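Local coordinates for multifunctional non-homologous end joining DNA repair protein LigD (Mycobacterium tuberculosis, PDB 2IRU), which probably repairs DNA double-strand breaks with Ku by non-homologous end joining, the domain here being its manganese-dependent primase-polymerase domain, at residues P51-R56 / T91-I96; S80-A85 / W118-E123. All coordinates share one frame; numbering follows the deposited sequence.

Contact 1: P51-R56 / T91-I96; sequences PATRKR and TTYPII
The Tyr93 ring is sandwiched between two aliphatic groups: Pro51 CB sits over one face, 3.7 Å from the ring centroid in a CH-pi contact, and Thr91 CG2 of the ring's own strand lies over the opposite face. At the edge, in the ring plane, comes Ala52 O, 3.9 Å from Tyr93 CD1. Thr53 runs alongside the ring, pointing the same way, and brings OG1 to 3.5 Å from Tyr93 CE1; that hydroxyl takes its hydrogen bond from Lys69 NZ. The Arg54 guanidinium carries Pro94 CG over one face, displaced toward the rim at the NH1 end, where Pro94 CD is 3.1 Å from Arg54 NH1, while Ala52 O lies at its edge. Bends at chi2 (77°) and chi3 (73°) fold the arginine back along its own segment, toward Ala52, and Arg54 NH1 donates to Ala52 O at 2.8 Å, within the carbonyl plane. NH1 also donates to Lys69 O and NH2 to Gln70 O, which fixes the rotation of the guanidinium. One backbone bond joins the segments, Ala52 N to Pro94 O, 3.0 Å and nearly straight. Ala52 CB packs on Ile96 CG1 at 3.9 Å. The touching parts run 86° apart, and the contact joins the lead-in to strand 53-56, in the four-stranded antiparallel sheet carrying the probable substrate-binding residue Lys55, to the end of the 80-84/91-95 hairpin of the primase-polymerase domain.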
loop_
_atom_site.group_PDB
_atom_site.type_symbol
_atom_site.label_atom_id
_atom_site.label_comp_id
_atom_site.label_asym_id
_atom_site.label_seq_id
_atom_site.Cartn_x
_atom_site.Cartn_y
_atom_site.Cartn_z
ATOM N N PRO A 51 6.453 -7.548 -6.030
ATOM C CA PRO A 51 6.396 -6.896 -7.341
ATOM C C PRO A 51 5.773 -5.514 -7.172
ATOM O O PRO A 51 4.687 -5.397 -6.599
ATOM C CB PRO A 51 5.461 -7.796 -8.166
ATOM C CG PRO A 51 4.539 -8.513 -7.098
ATOM C CD PRO A 51 5.472 -8.651 -5.890
ATOM N N ALA A 52 6.457 -4.493 -7.682
ATOM C CA ALA A 52 5.988 -3.098 -7.528
ATOM C C ALA A 52 5.233 -2.641 -8.772
ATOM O O ALA A 52 5.852 -2.470 -9.847
ATOM C CB ALA A 52 7.156 -2.155 -7.266
ATOM N N THR A 53 3.922 -2.456 -8.610
ATOM C CA THR A 53 3.099 -1.756 -9.634
ATOM C C THR A 53 3.235 -0.251 -9.446
ATOM O O THR A 53 3.118 0.222 -8.327
ATOM C CB THR A 53 1.626 -2.215 -9.547
ATOM O OG1 THR A 53 1.558 -3.581 -9.953
ATOM C CG2 THR A 53 0.718 -1.388 -10.465
ATOM N N ARG A 54 3.503 0.480 -10.531
ATOM C CA ARG A 54 3.597 1.964 -10.472
ATOM C C ARG A 54 2.325 2.602 -11.005
ATOM O O ARG A 54 1.725 2.053 -11.927
ATOM C CB ARG A 54 4.792 2.477 -11.332
ATOM C CG ARG A 54 6.197 2.170 -10.744
ATOM C CD ARG A 54 6.616 0.731 -10.952
ATOM N NE ARG A 54 6.953 0.545 -12.368
ATOM C CZ ARG A 54 6.798 -0.577 -13.076
ATOM N NH1 ARG A 54 6.336 -1.707 -12.515
ATOM N NH2 ARG A 54 7.176 -0.566 -14.370
ATOM N N LYS A 55 1.921 3.744 -10.456
ATOM C CA LYS A 55 0.997 4.581 -11.199
ATOM C C LYS A 55 1.736 5.916 -11.422
ATOM O O LYS A 55 2.228 6.537 -10.456
ATOM C CB LYS A 55 -0.368 4.724 -10.533
ATOM C CG LYS A 55 -1.377 5.331 -11.560
ATOM C CD LYS A 55 -2.840 5.241 -11.110
ATOM C CE LYS A 55 -3.717 5.951 -12.157
ATOM N NZ LYS A 55 -5.157 5.983 -11.665
ATOM N N ARG A 56 1.834 6.313 -12.703
ATOM C CA ARG A 56 2.627 7.453 -13.092
ATOM C C ARG A 56 1.790 8.598 -13.583
ATOM O O ARG A 56 0.837 8.391 -14.342
ATOM C CB ARG A 56 3.652 7.092 -14.208
ATOM C CG ARG A 56 4.674 6.072 -13.713
ATOM C CD ARG A 56 5.619 5.526 -14.792
ATOM N NE ARG A 56 6.430 6.595 -15.391
ATOM C CZ ARG A 56 7.120 6.451 -16.526
ATOM N NH1 ARG A 56 7.102 5.288 -17.201
ATOM N NH2 ARG A 56 7.847 7.474 -16.976
ATOM N N THR A 91 4.468 -11.553 -16.582
ATOM C CA THR A 91 4.845 -10.134 -16.359
ATOM C C THR A 91 6.069 -10.082 -15.485
ATOM O O THR A 91 6.114 -10.746 -14.458
ATOM C CB THR A 91 3.722 -9.368 -15.646
ATOM O OG1 THR A 91 2.534 -9.407 -16.453
ATOM C CG2 THR A 91 4.128 -7.896 -15.399
ATOM N N THR A 92 7.073 -9.322 -15.896
ATOM C CA THR A 92 8.267 -9.183 -15.086
ATOM C C THR A 92 8.226 -7.807 -14.419
ATOM O O THR A 92 8.176 -6.798 -15.094
ATOM C CB THR A 92 9.546 -9.314 -15.955
ATOM O OG1 THR A 92 9.584 -10.624 -16.549
ATOM C CG2 THR A 92 10.770 -9.078 -15.086
ATOM N N TYR A 93 8.174 -7.776 -13.095
ATOM C CA TYR A 93 8.054 -6.532 -12.331
ATOM C C TYR A 93 9.366 -6.093 -11.703
ATOM O O TYR A 93 10.178 -6.955 -11.390
ATOM C CB TYR A 93 7.124 -6.758 -11.143
ATOM C CG TYR A 93 5.669 -6.971 -11.432
ATOM C CD1 TYR A 93 4.769 -5.909 -11.266
ATOM C CD2 TYR A 93 5.185 -8.247 -11.782
ATOM C CE1 TYR A 93 3.398 -6.108 -11.453
ATOM C CE2 TYR A 93 3.819 -8.444 -11.990
ATOM C CZ TYR A 93 2.949 -7.365 -11.822
ATOM O OH TYR A 93 1.592 -7.568 -12.005
ATOM N N PRO A 94 9.525 -4.765 -11.409
ATOM C CA PRO A 94 10.667 -4.346 -10.587
ATOM C C PRO A 94 10.342 -4.732 -9.143
ATOM O O PRO A 94 9.176 -4.846 -8.788
ATOM C CB PRO A 94 10.661 -2.813 -10.697
ATOM C CG PRO A 94 9.210 -2.444 -11.047
ATOM C CD PRO A 94 8.589 -3.662 -11.716
ATOM N N ILE A 95 11.359 -4.982 -8.353
ATOM C CA ILE A 95 11.212 -5.116 -6.891
ATOM C C ILE A 95 12.039 -3.937 -6.359
ATOM O O ILE A 95 13.212 -3.830 -6.649
ATOM C CB ILE A 95 11.797 -6.455 -6.393
ATOM C CG1 ILE A 95 11.027 -7.655 -6.980
ATOM C CG2 ILE A 95 11.869 -6.469 -4.819
ATOM C CD1 ILE A 95 11.797 -8.935 -6.861
ATOM N N ILE A 96 11.409 -3.064 -5.588
ATOM C CA ILE A 96 12.106 -1.888 -5.064
ATOM C C ILE A 96 12.634 -2.271 -3.702
ATOM O O ILE A 96 11.854 -2.633 -2.820
ATOM C CB ILE A 96 11.133 -0.692 -4.981
ATOM C CG1 ILE A 96 10.543 -0.400 -6.388
ATOM C CG2 ILE A 96 11.810 0.502 -4.344
ATOM C CD1 ILE A 96 11.549 -0.013 -7.478
#

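Contact 2: S80-A85 / W118-E123; sequences SRATVA and WRFVAE
Trp118 meets Val84 from the opposite direction, and the methyl CG2 of Val84 touches the indole at its edge, in the ring plane, 3.8 Å from Trp118 CH2. A chi1 of 57° sets CG between the backbone N and the carbonyl carbon, and at the far side of the ring system NE1 donates a hydrogen bond to Gly236 O. Two residues on, the strand sends Phe120 toward the same partner segment. Its ring has Trp118 CZ3 centred over one face and Ala82 CB centred over the other. Ala82 CB makes a CH-pi contact, 3.5 Å from the Phe120 centroid and 9° off the normal. Such packing is that of two sheets laid face to face at nearly a right angle: strand 80-84 of the two-stranded hairpin crosses strand 118-122, an outer strand of the large mixed sheet of the primase-polymerase domain, at 99°, with axes 9.1 Å apart. The rim of the same phenyl ring continues the contact. Phe120 CE1 lies 3.7 Å from Thr83 O, which stands near the ring plane, and Phe120 CZ approaches Val84 CG2 at 3.7 Å, making this one methyl group the neighbour of both aromatic rings. Ile95 and Pro51 also pack against Phe120.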
loop_
_atom_site.group_PDB
_atom_site.type_symbol
_atom_site.label_atom_id
_atom_site.label_comp_id
_atom_site.label_asym_id
_atom_site.label_seq_id
_atom_site.Cartn_x
_atom_site.Cartn_y
_atom_site.Cartn_z
ATOM N N SER A 80 16.318 -4.758 -9.164
ATOM C CA SER A 80 15.851 -6.136 -8.999
ATOM C C SER A 80 14.531 -6.321 -9.761
ATOM O O SER A 80 13.748 -5.375 -9.927
ATOM C CB SER A 80 15.675 -6.452 -7.524
ATOM O OG SER A 80 16.939 -6.362 -6.885
ATOM N N ARG A 81 14.302 -7.549 -10.244
ATOM C CA ARG A 81 13.068 -7.866 -10.938
ATOM C C ARG A 81 12.766 -9.349 -10.836
ATOM O O ARG A 81 13.659 -10.190 -10.631
ATOM C CB ARG A 81 13.111 -7.443 -12.405
ATOM C CG ARG A 81 14.171 -8.215 -13.214
ATOM C CD ARG A 81 14.639 -7.365 -14.382
ATOM N NE ARG A 81 15.477 -6.241 -13.952
ATOM C CZ ARG A 81 15.711 -5.151 -14.691
ATOM N NH1 ARG A 81 15.159 -5.014 -15.898
ATOM N NH2 ARG A 81 16.468 -4.168 -14.210
ATOM N N ALA A 82 11.488 -9.667 -11.014
ATOM C CA ALA A 82 11.073 -11.051 -11.001
ATOM C C ALA A 82 9.759 -11.221 -11.742
ATOM O O ALA A 82 9.025 -10.259 -11.922
ATOM C CB ALA A 82 11.000 -11.588 -9.581
ATOM N N THR A 83 9.474 -12.462 -12.158
ATOM C CA THR A 83 8.408 -12.720 -13.109
ATOM C C THR A 83 7.214 -13.423 -12.439
ATOM O O THR A 83 7.403 -14.348 -11.621
ATOM C CB THR A 83 8.962 -13.572 -14.276
ATOM O OG1 THR A 83 10.119 -12.917 -14.817
ATOM C CG2 THR A 83 7.938 -13.762 -15.358
ATOM N N VAL A 84 6.012 -12.967 -12.775
ATOM C CA VAL A 84 4.766 -13.644 -12.362
ATOM C C VAL A 84 4.050 -14.187 -13.594
ATOM O O VAL A 84 3.898 -13.483 -14.600
ATOM C CB VAL A 84 3.823 -12.677 -11.616
ATOM C CG1 VAL A 84 2.720 -13.476 -10.890
ATOM C CG2 VAL A 84 4.616 -11.807 -10.648
ATOM N N ALA A 85 3.604 -15.443 -13.525
ATOM C CA ALA A 85 2.953 -16.069 -14.674
ATOM C C ALA A 85 1.445 -16.075 -14.482
ATOM O O ALA A 85 0.909 -16.961 -13.822
ATOM C CB ALA A 85 3.482 -17.491 -14.897
ATOM N N TRP A 118 1.959 -10.855 -0.819
ATOM C CA TRP A 118 2.949 -11.932 -0.917
ATOM C C TRP A 118 4.317 -11.412 -1.357
ATOM O O TRP A 118 4.428 -10.332 -1.951
ATOM C CB TRP A 118 2.460 -13.058 -1.837
ATOM C CG TRP A 118 2.111 -12.603 -3.238
ATOM C CD1 TRP A 118 0.851 -12.279 -3.697
ATOM C CD2 TRP A 118 3.000 -12.462 -4.360
ATOM N NE1 TRP A 118 0.903 -11.949 -5.026
ATOM C CE2 TRP A 118 2.206 -12.061 -5.466
ATOM C CE3 TRP A 118 4.389 -12.650 -4.550
ATOM C CZ2 TRP A 118 2.752 -11.822 -6.736
ATOM C CZ3 TRP A 118 4.929 -12.400 -5.820
ATOM C CH2 TRP A 118 4.104 -11.971 -6.885
ATOM N N ARG A 119 5.352 -12.187 -1.042
ATOM C CA ARG A 119 6.709 -11.924 -1.555
ATOM C C ARG A 119 7.223 -13.030 -2.469
ATOM O O ARG A 119 6.852 -14.214 -2.319
ATOM C CB ARG A 119 7.690 -11.784 -0.406
ATOM C CG ARG A 119 7.461 -10.573 0.465
ATOM C CD ARG A 119 8.285 -10.678 1.722
ATOM N NE ARG A 119 9.702 -10.501 1.473
ATOM C CZ ARG A 119 10.457 -9.651 2.162
ATOM N NH1 ARG A 119 9.904 -8.941 3.146
ATOM N NH2 ARG A 119 11.746 -9.517 1.886
ATOM N N PHE A 120 8.055 -12.645 -3.426
ATOM C CA PHE A 120 8.879 -13.626 -4.148
ATOM C C PHE A 120 9.770 -14.426 -3.201
ATOM O O PHE A 120 10.273 -13.905 -2.181
ATOM C CB PHE A 120 9.750 -12.911 -5.170
ATOM C CG PHE A 120 8.984 -12.355 -6.318
ATOM C CD1 PHE A 120 8.523 -13.182 -7.334
ATOM C CD2 PHE A 120 8.747 -10.988 -6.392
ATOM C CE1 PHE A 120 7.799 -12.664 -8.402
ATOM C CE2 PHE A 120 8.026 -10.445 -7.480
ATOM C CZ PHE A 120 7.562 -11.254 -8.466
ATOM N N VAL A 121 9.976 -15.692 -3.548
ATOM C CA VAL A 121 10.868 -16.530 -2.768
ATOM C C VAL A 121 11.827 -17.214 -3.722
ATOM O O VAL A 121 11.414 -17.654 -4.796
ATOM C CB VAL A 121 10.129 -17.589 -1.896
ATOM C CG1 VAL A 121 9.212 -16.928 -0.881
ATOM C CG2 VAL A 121 9.373 -18.608 -2.750
ATOM N N ALA A 122 13.091 -17.263 -3.315
ATOM C CA ALA A 122 14.145 -17.939 -4.076
ATOM C C ALA A 122 13.968 -19.453 -4.028
ATOM O O ALA A 122 13.983 -20.063 -2.949
ATOM C CB ALA A 122 15.522 -17.537 -3.555
ATOM N N GLU A 123 13.771 -20.055 -5.199
ATOM C CA GLU A 123 13.496 -21.493 -5.281
ATOM C C GLU A 123 14.749 -22.261 -4.868
ATOM O O GLU A 123 15.830 -21.951 -5.358
ATOM C CB GLU A 123 13.052 -21.887 -6.695
ATOM C CG GLU A 123 11.831 -22.818 -6.753
ATOM C CD GLU A 123 11.716 -23.561 -8.084
ATOM O OE1 GLU A 123 11.906 -22.930 -9.154
ATOM O OE2 GLU A 123 11.441 -24.780 -8.069
#

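Contacts 1 and 2, their centres 11 Å apart, share the hairpin of strands 80-84 and 91-95, each using one of its strands. Within it Thr91 O and Val84 N are 2.8 Å apart and Tyr93 N and Ala82 O 2.9 Å, both probable hydrogen bonds. Between the segments that the hairpin packs on, Pro51 CG reaches Trp118 CH2 at 3.5 Å, so this proline belongs to both packing clusters. Contact 1 comes closer to the probable substrate-binding residues: the Thr53 side chain is about 4 Å from those of His114 and Thr239, whereas the Trp118 side chain of contact 2 lies about 8 Å from that of Thr239.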